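Local structure of multifunctional non-homologous end joining DNA repair protein LigD (Mycobacterium tuberculosis, 4MKY) at residues Ala17-Tyr22 with Trp57-Asp62; Arg50-Lys55 with Pro94-Ala99; Ser175-Leu180 with Ser245-Thr250; Thr135-Asp140 with Val197-Val202. The protein probably works with Ku to repair double-strand breaks by non-homologous end joining, combining polymerase, 3'-phosphoesterase and ATP-dependent ligase activities, of which this chain is the polymerase domain. All blocks are in the same frame, centred on the assembly; numbering follows the deposited sequence.

How the interactions relate
Interactions 2 and 4 are core contacts of the polymerase domain, while 1 and 3 are partly buried: interaction 1 borders bound DNA and interaction 3 a nucleotide site assigned by similarity. Chemistry follows place: interaction 4 is mainly apolar strand-on-helix packing, interaction 2 mixes apolar contacts with a backbone bond and a guanidinium over a proline, and interactions 1 and 3 are loop contacts in which lysine and arginine ends meet backbone carbonyls. Segments 50-55 and 57-62 adjoin in sequence, but interactions 1 and 2 do not touch otherwise. Y22 OH probably bonds R247 O, joining interactions 1 and 3; R50, salt-bridged to D291, also probably bonds T135, joining 2 and 4.

Interaction 1 (Ala17-Tyr22 with Trp57-Asp62); sequences ADKVLY and WPNGVD. With nucleotides of chain F.
V61 touches two aromatic rings: its CB meets Y22 CD2 obliquely at 4.4 Å, and its CG2 lies 3.9 Å above one face of the W57 indole, displaced toward the rim. A third flat group, the guanine of DG1 of chain F, has the P58 ring over one face near its imidazole edge, with P58 CB 3.2 Å from DG1 N7. The motif beneath these contacts is a type I beta turn, W57 to G60, closed by the bond from G60 N to W57 O. It is set against a classic beta bulge in which L21 and Y22 both face T27. The two meet through a short backbone bond, V61 N to L21 O at 2.6 Å, bent to 145° at the hydrogen but lying in the carbonyl plane. Packing is close here, since L21 O is also 3.1 Å from G60 CA. The isobutyl group of L21 follows: with CG beside the backbone N (chi1 -69°), its CD2 comes 3.6 Å from G60 N. Each loop includes part of a DNA-binding stretch assigned by similarity (16-19 and 56-58), and the bound nucleotide agrees with this, since its 5'-phosphate faces K19 and P58. K19, extended beyond CG, carries its ammonium past L21 to the turn, where NZ donates to P58 O at 3.2 Å, tilted 19° from the carbonyl plane, and stands 3.6 Å from DG1 OP3.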
# COMPACT_ATOMS: atom_id res chain seq x y z
N ALA A 17 -26.04 -17.74 -23.59
CA ALA A 17 -26.14 -16.61 -24.51
C ALA A 17 -27.43 -15.85 -24.21
O ALA A 17 -28.40 -16.44 -23.70
CB ALA A 17 -26.16 -17.09 -25.95
N ASP A 18 -27.43 -14.55 -24.49
CA ASP A 18 -28.64 -13.72 -24.36
C ASP A 18 -29.21 -13.64 -22.92
O ASP A 18 -30.29 -13.09 -22.69
CB ASP A 18 -29.72 -14.12 -25.39
CG ASP A 18 -30.67 -15.18 -24.87
OD1 ASP A 18 -30.69 -15.36 -23.63
OD2 ASP A 18 -31.36 -15.84 -25.69
N LYS A 19 -28.45 -14.13 -21.95
CA LYS A 19 -28.68 -13.78 -20.55
C LYS A 19 -27.98 -12.45 -20.24
O LYS A 19 -26.91 -12.16 -20.77
CB LYS A 19 -28.17 -14.90 -19.63
CG LYS A 19 -27.67 -14.40 -18.28
CD LYS A 19 -27.07 -15.53 -17.46
CE LYS A 19 -26.58 -15.03 -16.12
NZ LYS A 19 -26.09 -16.13 -15.25
N VAL A 20 -28.60 -11.63 -19.40
CA VAL A 20 -28.13 -10.26 -19.17
C VAL A 20 -27.02 -10.16 -18.13
O VAL A 20 -27.06 -10.83 -17.10
CB VAL A 20 -29.29 -9.33 -18.79
CG1 VAL A 20 -28.82 -7.88 -18.80
CG2 VAL A 20 -30.41 -9.50 -19.78
N LEU A 21 -26.05 -9.29 -18.40
CA LEU A 21 -24.95 -9.07 -17.49
C LEU A 21 -24.94 -7.62 -17.01
O LEU A 21 -24.66 -7.33 -15.84
CB LEU A 21 -23.61 -9.44 -18.14
CG LEU A 21 -23.39 -10.93 -18.40
CD1 LEU A 21 -21.91 -11.27 -18.46
CD2 LEU A 21 -24.05 -11.75 -17.32
N TYR A 22 -25.23 -6.70 -17.94
CA TYR A 22 -25.44 -5.31 -17.59
C TYR A 22 -26.94 -5.00 -17.65
O TYR A 22 -27.51 -4.80 -18.72
CB TYR A 22 -24.65 -4.40 -18.52
CG TYR A 22 -23.14 -4.66 -18.54
CD1 TYR A 22 -22.60 -5.69 -19.30
CD2 TYR A 22 -22.27 -3.82 -17.87
CE1 TYR A 22 -21.23 -5.87 -19.40
CE2 TYR A 22 -20.91 -3.99 -17.98
CZ TYR A 22 -20.40 -5.00 -18.76
OH TYR A 22 -19.04 -5.21 -18.81
N TRP A 57 -17.86 -11.49 -13.51
CA TRP A 57 -19.21 -11.26 -12.99
C TRP A 57 -20.25 -12.23 -13.58
O TRP A 57 -21.17 -11.81 -14.28
CB TRP A 57 -19.66 -9.85 -13.35
CG TRP A 57 -19.06 -8.75 -12.53
CD1 TRP A 57 -19.69 -8.02 -11.56
CD2 TRP A 57 -17.78 -8.14 -12.72
NE1 TRP A 57 -18.86 -7.03 -11.10
CE2 TRP A 57 -17.69 -7.05 -11.82
CE3 TRP A 57 -16.70 -8.39 -13.57
CZ2 TRP A 57 -16.56 -6.26 -11.71
CZ3 TRP A 57 -15.59 -7.58 -13.49
CH2 TRP A 57 -15.51 -6.55 -12.55
N PRO A 58 -20.15 -13.51 -13.25
CA PRO A 58 -21.06 -14.50 -13.86
C PRO A 58 -22.54 -14.18 -13.72
O PRO A 58 -23.35 -14.67 -14.51
CB PRO A 58 -20.77 -15.79 -13.08
CG PRO A 58 -19.47 -15.56 -12.41
CD PRO A 58 -19.33 -14.08 -12.18
N ASN A 59 -22.92 -13.54 -12.63
CA ASN A 59 -24.32 -13.21 -12.42
C ASN A 59 -24.55 -11.74 -12.69
O ASN A 59 -25.35 -11.09 -12.03
CB ASN A 59 -24.77 -13.59 -11.02
CG ASN A 59 -24.69 -15.07 -10.79
OD1 ASN A 59 -23.66 -15.59 -10.39
ND2 ASN A 59 -25.73 -15.78 -11.19
N GLY A 60 -23.87 -11.25 -13.71
CA GLY A 60 -24.02 -9.88 -14.15
C GLY A 60 -23.41 -8.89 -13.19
O GLY A 60 -22.89 -9.27 -12.13
N VAL A 61 -23.62 -7.61 -13.47
CA VAL A 61 -22.87 -6.57 -12.80
C VAL A 61 -23.54 -6.06 -11.51
O VAL A 61 -23.02 -5.15 -10.85
CB VAL A 61 -22.60 -5.41 -13.78
CG1 VAL A 61 -23.61 -4.30 -13.60
CG2 VAL A 61 -21.18 -4.92 -13.60
N ASP A 62 -24.65 -6.66 -11.14
CA ASP A 62 -25.31 -6.27 -9.89
C ASP A 62 -25.01 -7.30 -8.81
O ASP A 62 -25.44 -7.16 -7.67
CB ASP A 62 -26.82 -6.09 -10.09
CG ASP A 62 -27.15 -4.94 -11.07
OD1 ASP A 62 -26.25 -4.16 -11.42
OD2 ASP A 62 -28.31 -4.82 -11.51
OP3 DG F 1 -22.63 -16.49 -16.00
P DG F 1 -22.64 -17.62 -16.97
OP1 DG F 1 -23.31 -17.14 -18.22
OP2 DG F 1 -23.11 -18.85 -16.30
O5' DG F 1 -21.09 -17.84 -17.28
C5' DG F 1 -20.15 -18.01 -16.21
C4' DG F 1 -19.28 -19.21 -16.49
O4' DG F 1 -18.48 -19.53 -15.34
C3' DG F 1 -20.06 -20.49 -16.76
O3' DG F 1 -19.14 -21.34 -17.43
C2' DG F 1 -20.36 -20.98 -15.36
C1' DG F 1 -19.11 -20.54 -14.57
N9 DG F 1 -19.40 -19.97 -13.26
C8 DG F 1 -20.49 -19.20 -12.94
N7 DG F 1 -20.41 -18.65 -11.76
C5 DG F 1 -19.16 -19.04 -11.29
C6 DG F 1 -18.52 -18.79 -10.05
O6 DG F 1 -18.93 -18.10 -9.10
N1 DG F 1 -17.28 -19.40 -9.97
C2 DG F 1 -16.71 -20.16 -10.97
N2 DG F 1 -15.48 -20.64 -10.72
N3 DG F 1 -17.30 -20.42 -12.13
C4 DG F 1 -18.52 -19.85 -12.21

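Interaction 2 (Arg50-Lys55 with Pro94-Ala99); sequences RPATRK and PIIDSA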
# COMPACT_ATOMS: atom_id res chain seq x y z
N ARG A 50 1.41 -12.13 -21.87
CA ARG A 50 1.22 -11.68 -20.49
C ARG A 50 0.25 -12.57 -19.77
O ARG A 50 -0.72 -13.06 -20.39
CB ARG A 50 0.65 -10.27 -20.50
CG ARG A 50 1.33 -9.35 -21.51
CD ARG A 50 0.78 -7.94 -21.42
NE ARG A 50 1.39 -7.17 -22.48
CZ ARG A 50 2.48 -6.43 -22.34
NH1 ARG A 50 3.05 -6.29 -21.14
NH2 ARG A 50 3.03 -5.91 -23.42
N PRO A 51 0.49 -12.79 -18.45
CA PRO A 51 -0.44 -13.50 -17.59
C PRO A 51 -1.71 -12.67 -17.50
O PRO A 51 -1.64 -11.45 -17.37
CB PRO A 51 0.26 -13.51 -16.23
CG PRO A 51 1.11 -12.29 -16.25
CD PRO A 51 1.56 -12.12 -17.67
N ALA A 52 -2.85 -13.33 -17.66
CA ALA A 52 -4.13 -12.64 -17.65
C ALA A 52 -4.84 -12.81 -16.31
O ALA A 52 -5.22 -13.92 -15.96
CB ALA A 52 -5.00 -13.16 -18.78
N THR A 53 -5.01 -11.74 -15.55
CA THR A 53 -5.86 -11.79 -14.37
C THR A 53 -7.30 -11.48 -14.76
O THR A 53 -7.54 -10.58 -15.58
CB THR A 53 -5.43 -10.80 -13.28
OG1 THR A 53 -4.24 -11.27 -12.65
CG2 THR A 53 -6.49 -10.71 -12.22
N ARG A 54 -8.26 -12.26 -14.26
CA ARG A 54 -9.66 -12.06 -14.60
C ARG A 54 -10.45 -11.52 -13.43
O ARG A 54 -10.32 -12.02 -12.30
CB ARG A 54 -10.31 -13.38 -15.03
CG ARG A 54 -10.06 -13.79 -16.48
CD ARG A 54 -9.59 -15.24 -16.57
NE ARG A 54 -8.23 -15.36 -16.06
CZ ARG A 54 -7.82 -16.23 -15.13
NH1 ARG A 54 -8.63 -17.16 -14.69
NH2 ARG A 54 -6.57 -16.19 -14.69
N LYS A 55 -11.31 -10.56 -13.71
CA LYS A 55 -12.40 -10.25 -12.80
C LYS A 55 -13.72 -10.69 -13.42
O LYS A 55 -14.14 -10.18 -14.46
CB LYS A 55 -12.41 -8.77 -12.45
CG LYS A 55 -13.14 -8.47 -11.16
CD LYS A 55 -12.85 -7.07 -10.66
CE LYS A 55 -13.64 -6.80 -9.38
NZ LYS A 55 -13.41 -5.39 -8.92
N PRO A 94 -3.33 -18.20 -17.19
CA PRO A 94 -3.57 -18.30 -18.62
C PRO A 94 -2.93 -17.11 -19.36
O PRO A 94 -2.99 -15.97 -18.89
CB PRO A 94 -5.09 -18.18 -18.73
CG PRO A 94 -5.48 -17.37 -17.55
CD PRO A 94 -4.53 -17.77 -16.45
N ILE A 95 -2.37 -17.36 -20.54
CA ILE A 95 -2.05 -16.28 -21.44
C ILE A 95 -3.07 -16.29 -22.55
O ILE A 95 -3.35 -17.35 -23.12
CB ILE A 95 -0.68 -16.49 -22.10
CG1 ILE A 95 0.41 -16.68 -21.04
CG2 ILE A 95 -0.36 -15.30 -22.99
CD1 ILE A 95 1.72 -17.22 -21.57
N ILE A 96 -3.69 -15.14 -22.81
CA ILE A 96 -4.60 -15.03 -23.95
C ILE A 96 -3.80 -14.62 -25.19
O ILE A 96 -3.08 -13.61 -25.15
CB ILE A 96 -5.68 -13.98 -23.71
CG1 ILE A 96 -6.47 -14.31 -22.45
CG2 ILE A 96 -6.56 -13.87 -24.95
CD1 ILE A 96 -7.40 -15.51 -22.63
N ASP A 97 -3.94 -15.36 -26.28
CA ASP A 97 -3.17 -15.05 -27.48
C ASP A 97 -3.87 -15.47 -28.77
O ASP A 97 -3.24 -15.52 -29.85
CB ASP A 97 -1.77 -15.66 -27.37
CG ASP A 97 -1.80 -17.15 -27.04
OD1 ASP A 97 -2.87 -17.77 -27.24
OD2 ASP A 97 -0.78 -17.69 -26.61
N SER A 98 -5.16 -15.76 -28.70
CA SER A 98 -5.91 -16.09 -29.93
C SER A 98 -7.37 -15.69 -29.83
O SER A 98 -7.90 -15.51 -28.75
CB SER A 98 -5.80 -17.58 -30.23
OG SER A 98 -6.54 -18.31 -29.26
N ALA A 99 -7.99 -15.47 -30.97
CA ALA A 99 -9.42 -15.14 -31.04
C ALA A 99 -10.26 -16.09 -30.21
O ALA A 99 -11.25 -15.69 -29.59
CB ALA A 99 -9.90 -15.14 -32.48
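A52 N donates to P94 O at 2.9 Å, with 153° at the hydrogen, the one hydrogen bond between segments 50-55 and 94-99. The carbonyl of the same alanine is engaged by R54: NH2 donates to A52 O at 2.9 Å, nearly straight (161°), and NE adds a weak bond to that oxygen at 3.3 Å. A52 O lies in the guanidinium plane, so the NH2 bond, with the weak NE bond beside it, would tend to hold the group flat against it; R54 NH2 also bonds K69 O. Bends at chi2 and chi3 (-71°) turn the arginine back toward the A52 carbonyl, and this presents one guanidinium face to P94, whose CG sits 3.1 Å above the plane toward the rim. In the fold, the A52-P94 bond ties the lead-in to strand 53-56, which lies between 66-68 and 112-115 in an antiparallel sheet, to the end of strand 89-95, the second arm of a beta hairpin with 80-86. On one side of it a methyl packs against a carbonyl, I95 CG2 to R50 O at 3.5 Å. The apolar pair is A52 CB with I96 CG1 at 4.1 Å, and I96 packs further against L102 and I105 of helix 99-108.

Interaction 3 (Ser175-Leu180 with Ser245-Thr250); sequences SGSKGL and SLRGRT
A bend at chi2 (57°) in the R247 chain swings its guanidinium against the loop 175-180, while S177, with OG beside its own backbone N (chi1 -62°), brings its hydroxyl over one face of that group. The edge of the guanidinium is used differently: S175 O lies almost in its plane and accepts from R247 NE at 156°. The measured 2.5 Å from R247 NE to S175 O is unusually short, and its exact length is doubtful; R247 NH2 adds a weak bond to the same oxygen at 3.2 Å. S177 OG comes within 3.0 Å of R247 NH2 without a hydrogen-bonding angle, because it lies over the face and not at the N-H edge. The same hydroxyl lies 3.7 Å above the R249 plane, toward the rim, and R249 CD packs 3.3 Å from G176 O. Thus S177 OG faces two guanidinium groups, one from each arginine.

Second-shell bonds hold the loop in shape. S175 OG donates to G179 O at 2.9 Å from above the carbonyl plane, and S175 N reaches that oxygen from the same face. R247 NH1 is anchored by a salt bridge to E112, and a water weakly links R247 NH2 to S175 OG. Between the arginines, G248 centres an inverse gamma turn. Every residue of 175-180, and R247 too, is assigned to substrate binding by similarity, so the site is consistent with the nucleotide pocket of an archaeo-eukaryotic primase-type polymerase, where a glycine-rich loop and basic side chains would receive the incoming nucleotide.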
# COMPACT_ATOMS: atom_id res chain seq x y z
N SER A 175 -10.13 4.69 -19.05
CA SER A 175 -10.04 3.38 -18.39
C SER A 175 -11.37 2.66 -18.31
O SER A 175 -11.39 1.44 -18.09
CB SER A 175 -9.46 3.54 -16.98
OG SER A 175 -10.35 4.23 -16.11
N GLY A 176 -12.47 3.38 -18.52
CA GLY A 176 -13.78 2.76 -18.50
C GLY A 176 -14.49 3.13 -17.21
O GLY A 176 -15.72 3.03 -17.10
N SER A 177 -13.73 3.70 -16.29
CA SER A 177 -14.25 4.10 -15.00
C SER A 177 -14.17 5.59 -14.77
O SER A 177 -15.09 6.34 -15.07
CB SER A 177 -13.45 3.44 -13.90
OG SER A 177 -13.60 2.04 -14.00
N LYS A 178 -13.09 5.97 -14.10
CA LYS A 178 -12.91 7.32 -13.61
C LYS A 178 -11.50 7.74 -14.00
O LYS A 178 -11.19 8.92 -14.16
CB LYS A 178 -13.03 7.27 -12.09
CG LYS A 178 -12.87 8.57 -11.33
CD LYS A 178 -13.44 8.43 -9.91
CE LYS A 178 -13.26 9.72 -9.11
NZ LYS A 178 -13.44 9.60 -7.63
N GLY A 179 -10.66 6.76 -14.25
CA GLY A 179 -9.25 7.01 -14.41
C GLY A 179 -8.87 7.21 -15.84
O GLY A 179 -9.66 6.95 -16.75
N LEU A 180 -7.66 7.69 -16.05
CA LEU A 180 -7.17 7.86 -17.40
C LEU A 180 -5.79 7.26 -17.36
O LEU A 180 -5.04 7.54 -16.42
CB LEU A 180 -7.14 9.34 -17.74
CG LEU A 180 -6.47 9.75 -19.04
CD1 LEU A 180 -7.56 9.93 -20.10
CD2 LEU A 180 -5.71 11.05 -18.83
N SER A 245 -10.42 -3.77 -22.99
CA SER A 245 -11.21 -4.62 -22.08
C SER A 245 -12.48 -3.94 -21.59
O SER A 245 -12.49 -2.76 -21.29
CB SER A 245 -10.38 -5.01 -20.86
OG SER A 245 -11.23 -5.56 -19.86
N LEU A 246 -13.53 -4.73 -21.48
CA LEU A 246 -14.78 -4.29 -20.88
C LEU A 246 -14.65 -3.96 -19.39
O LEU A 246 -13.68 -4.35 -18.74
CB LEU A 246 -15.83 -5.38 -21.08
CG LEU A 246 -16.62 -5.13 -22.36
CD1 LEU A 246 -17.29 -6.40 -22.83
CD2 LEU A 246 -17.66 -4.02 -22.11
N ARG A 247 -15.69 -3.34 -18.84
CA ARG A 247 -15.69 -2.93 -17.43
C ARG A 247 -16.81 -3.50 -16.60
O ARG A 247 -17.95 -3.47 -17.01
CB ARG A 247 -15.75 -1.43 -17.33
CG ARG A 247 -14.65 -0.90 -16.46
CD ARG A 247 -13.30 -1.33 -17.00
NE ARG A 247 -12.30 -0.38 -16.57
CZ ARG A 247 -11.99 -0.16 -15.31
NH1 ARG A 247 -12.42 -0.97 -14.38
NH2 ARG A 247 -11.10 0.76 -15.01
N GLY A 248 -16.48 -3.95 -15.39
CA GLY A 248 -17.50 -4.46 -14.47
C GLY A 248 -18.41 -3.36 -13.91
O GLY A 248 -18.76 -3.37 -12.72
N ARG A 249 -18.88 -2.48 -14.78
CA ARG A 249 -19.60 -1.29 -14.35
C ARG A 249 -21.05 -1.34 -14.77
O ARG A 249 -21.43 -2.16 -15.60
CB ARG A 249 -18.95 -0.03 -14.93
CG ARG A 249 -17.84 0.56 -14.07
CD ARG A 249 -17.50 1.96 -14.56
NE ARG A 249 -17.19 2.91 -13.49
CZ ARG A 249 -17.15 2.63 -12.20
NH1 ARG A 249 -17.33 1.39 -11.78
NH2 ARG A 249 -16.87 3.60 -11.33
N THR A 250 -21.86 -0.45 -14.21
CA THR A 250 -23.28 -0.36 -14.56
C THR A 250 -23.46 -0.47 -16.06
O THR A 250 -24.21 -1.31 -16.56
CB THR A 250 -23.88 0.97 -14.12
OG1 THR A 250 -23.69 1.12 -12.71
CG2 THR A 250 -25.37 1.02 -14.41
O HOH W 1 -9.26 2.49 -13.41

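Interaction 4 (Thr135-Asp140 with Val197-Val202); sequences TRLVFD and VLAKRV
F139 makes the tight part of this contact, its ring edge set against helix 197-202, while L137 and L198 meet more sparsely toward the partly exposed side. The evidence lies in the atoms involved. F139 CE2 is 3.7 Å from A199 O, which lies at the ring edge and in its plane, and 3.9 Å from A199 CB; F139 CZ reaches V202 CB at 4.1 Å, the valine approaching obliquely. The small A199 lets the ring come this near the helix backbone, and CG of F139 stands beside its backbone N (chi1 -69°), which aims the ring at the A199-V202 surface. By comparison, L137 and L198 cross at about a right angle and meet through one methyl each, L137 CD1 to L198 CD2 at 4.1 Å. The other L137 methyl, CD2, is 4.4 Å from A199 CB. L198 is the one touching residue that is partly exposed, the others being buried.

Side chain meets side chain through carbon alone; the one polar atom in the contact is A199 O at the ring edge. The segment axes approach to 9.5 Å and run in the same general direction, inclined by 37°. L137 and F139 turn their CB atoms to the helix and V138 turns away; next along the strand comes D140, a manganese ligand by similarity, whose OD2 bonds Q233. From the helix, K200 forms a salt bridge with E207 of the second subunit. Helix 192-209 lies beside helix 149-164, whose V159 and L163 also touch F139 and whose L162 touches V202, and strand 136-140 is flanked by strand 180-186, through L182 and T184, and by strand 227-230.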
# COMPACT_ATOMS: atom_id res chain seq x y z
N THR A 135 7.83 -4.16 -21.36
CA THR A 135 7.85 -3.71 -22.75
C THR A 135 7.12 -2.38 -22.93
O THR A 135 7.06 -1.86 -24.04
CB THR A 135 7.16 -4.72 -23.66
OG1 THR A 135 5.74 -4.54 -23.55
CG2 THR A 135 7.53 -6.13 -23.25
N ARG A 136 6.53 -1.86 -21.85
CA ARG A 136 5.80 -0.57 -21.88
C ARG A 136 5.56 -0.03 -20.47
O ARG A 136 5.50 -0.79 -19.51
CB ARG A 136 4.47 -0.67 -22.64
CG ARG A 136 3.65 -1.88 -22.27
CD ARG A 136 2.27 -1.91 -22.88
NE ARG A 136 1.36 -2.67 -22.00
CZ ARG A 136 0.57 -3.67 -22.39
NH1 ARG A 136 0.55 -4.09 -23.65
NH2 ARG A 136 -0.20 -4.28 -21.51
N LEU A 137 5.62 1.28 -20.35
CA LEU A 137 5.32 1.97 -19.11
C LEU A 137 3.85 2.30 -19.13
O LEU A 137 3.34 2.80 -20.14
CB LEU A 137 6.04 3.32 -19.09
CG LEU A 137 7.44 3.39 -18.55
CD1 LEU A 137 7.89 4.85 -18.54
CD2 LEU A 137 7.41 2.76 -17.17
N VAL A 138 3.22 2.20 -17.97
CA VAL A 138 1.88 2.73 -17.79
C VAL A 138 1.89 3.72 -16.63
O VAL A 138 2.54 3.48 -15.62
CB VAL A 138 0.86 1.62 -17.42
CG1 VAL A 138 1.02 1.16 -15.96
CG2 VAL A 138 -0.57 2.09 -17.67
N PHE A 139 1.17 4.84 -16.80
CA PHE A 139 0.78 5.72 -15.70
C PHE A 139 -0.72 5.56 -15.52
O PHE A 139 -1.47 5.54 -16.50
CB PHE A 139 1.09 7.20 -16.03
CG PHE A 139 2.56 7.49 -16.08
CD1 PHE A 139 3.28 7.17 -17.22
CD2 PHE A 139 3.26 7.73 -14.89
CE1 PHE A 139 4.64 7.25 -17.23
CE2 PHE A 139 4.66 7.80 -14.89
CZ PHE A 139 5.34 7.55 -16.07
N ASP A 140 -1.14 5.49 -14.26
CA ASP A 140 -2.53 5.50 -13.93
C ASP A 140 -2.88 6.85 -13.29
O ASP A 140 -2.56 7.12 -12.12
CB ASP A 140 -2.87 4.34 -12.97
CG ASP A 140 -4.36 4.31 -12.58
OD1 ASP A 140 -5.13 5.11 -13.13
OD2 ASP A 140 -4.79 3.42 -11.78
N VAL A 197 11.29 2.81 -11.17
CA VAL A 197 12.18 3.95 -10.88
C VAL A 197 11.90 5.16 -11.77
O VAL A 197 11.71 6.24 -11.28
CB VAL A 197 13.65 3.52 -10.99
CG1 VAL A 197 14.58 4.72 -10.96
CG2 VAL A 197 13.97 2.56 -9.84
N LEU A 198 12.02 4.98 -13.07
CA LEU A 198 11.64 5.97 -14.10
C LEU A 198 10.25 6.64 -13.90
O LEU A 198 10.11 7.83 -14.07
CB LEU A 198 11.65 5.28 -15.47
CG LEU A 198 11.56 6.23 -16.66
CD1 LEU A 198 12.54 7.40 -16.44
CD2 LEU A 198 11.87 5.49 -17.96
N ALA A 199 9.23 5.83 -13.70
CA ALA A 199 7.86 6.27 -13.49
C ALA A 199 7.72 7.13 -12.23
O ALA A 199 7.19 8.23 -12.28
CB ALA A 199 6.96 5.05 -13.40
N LYS A 200 8.34 6.67 -11.15
CA LYS A 200 8.36 7.36 -9.88
C LYS A 200 9.05 8.72 -10.04
O LYS A 200 8.46 9.76 -9.68
CB LYS A 200 9.05 6.47 -8.83
CG LYS A 200 9.24 7.08 -7.43
CD LYS A 200 10.28 6.26 -6.67
CE LYS A 200 10.30 6.58 -5.18
NZ LYS A 200 11.44 7.48 -4.79
N ARG A 201 10.19 8.76 -10.71
CA ARG A 201 10.83 10.07 -10.96
C ARG A 201 9.94 11.06 -11.75
O ARG A 201 9.95 12.27 -11.50
CB ARG A 201 12.15 9.90 -11.68
CG ARG A 201 13.23 9.41 -10.73
CD ARG A 201 14.56 9.04 -11.38
NE ARG A 201 15.41 8.55 -10.29
CZ ARG A 201 16.45 7.73 -10.46
NH1 ARG A 201 16.82 7.35 -11.69
NH2 ARG A 201 17.11 7.29 -9.40
N VAL A 202 9.21 10.56 -12.75
CA VAL A 202 8.39 11.42 -13.50
C VAL A 202 7.34 12.01 -12.59
O VAL A 202 7.06 13.20 -12.64
CB VAL A 202 7.66 10.67 -14.62
CG1 VAL A 202 6.72 11.63 -15.34
CG2 VAL A 202 8.67 10.01 -15.56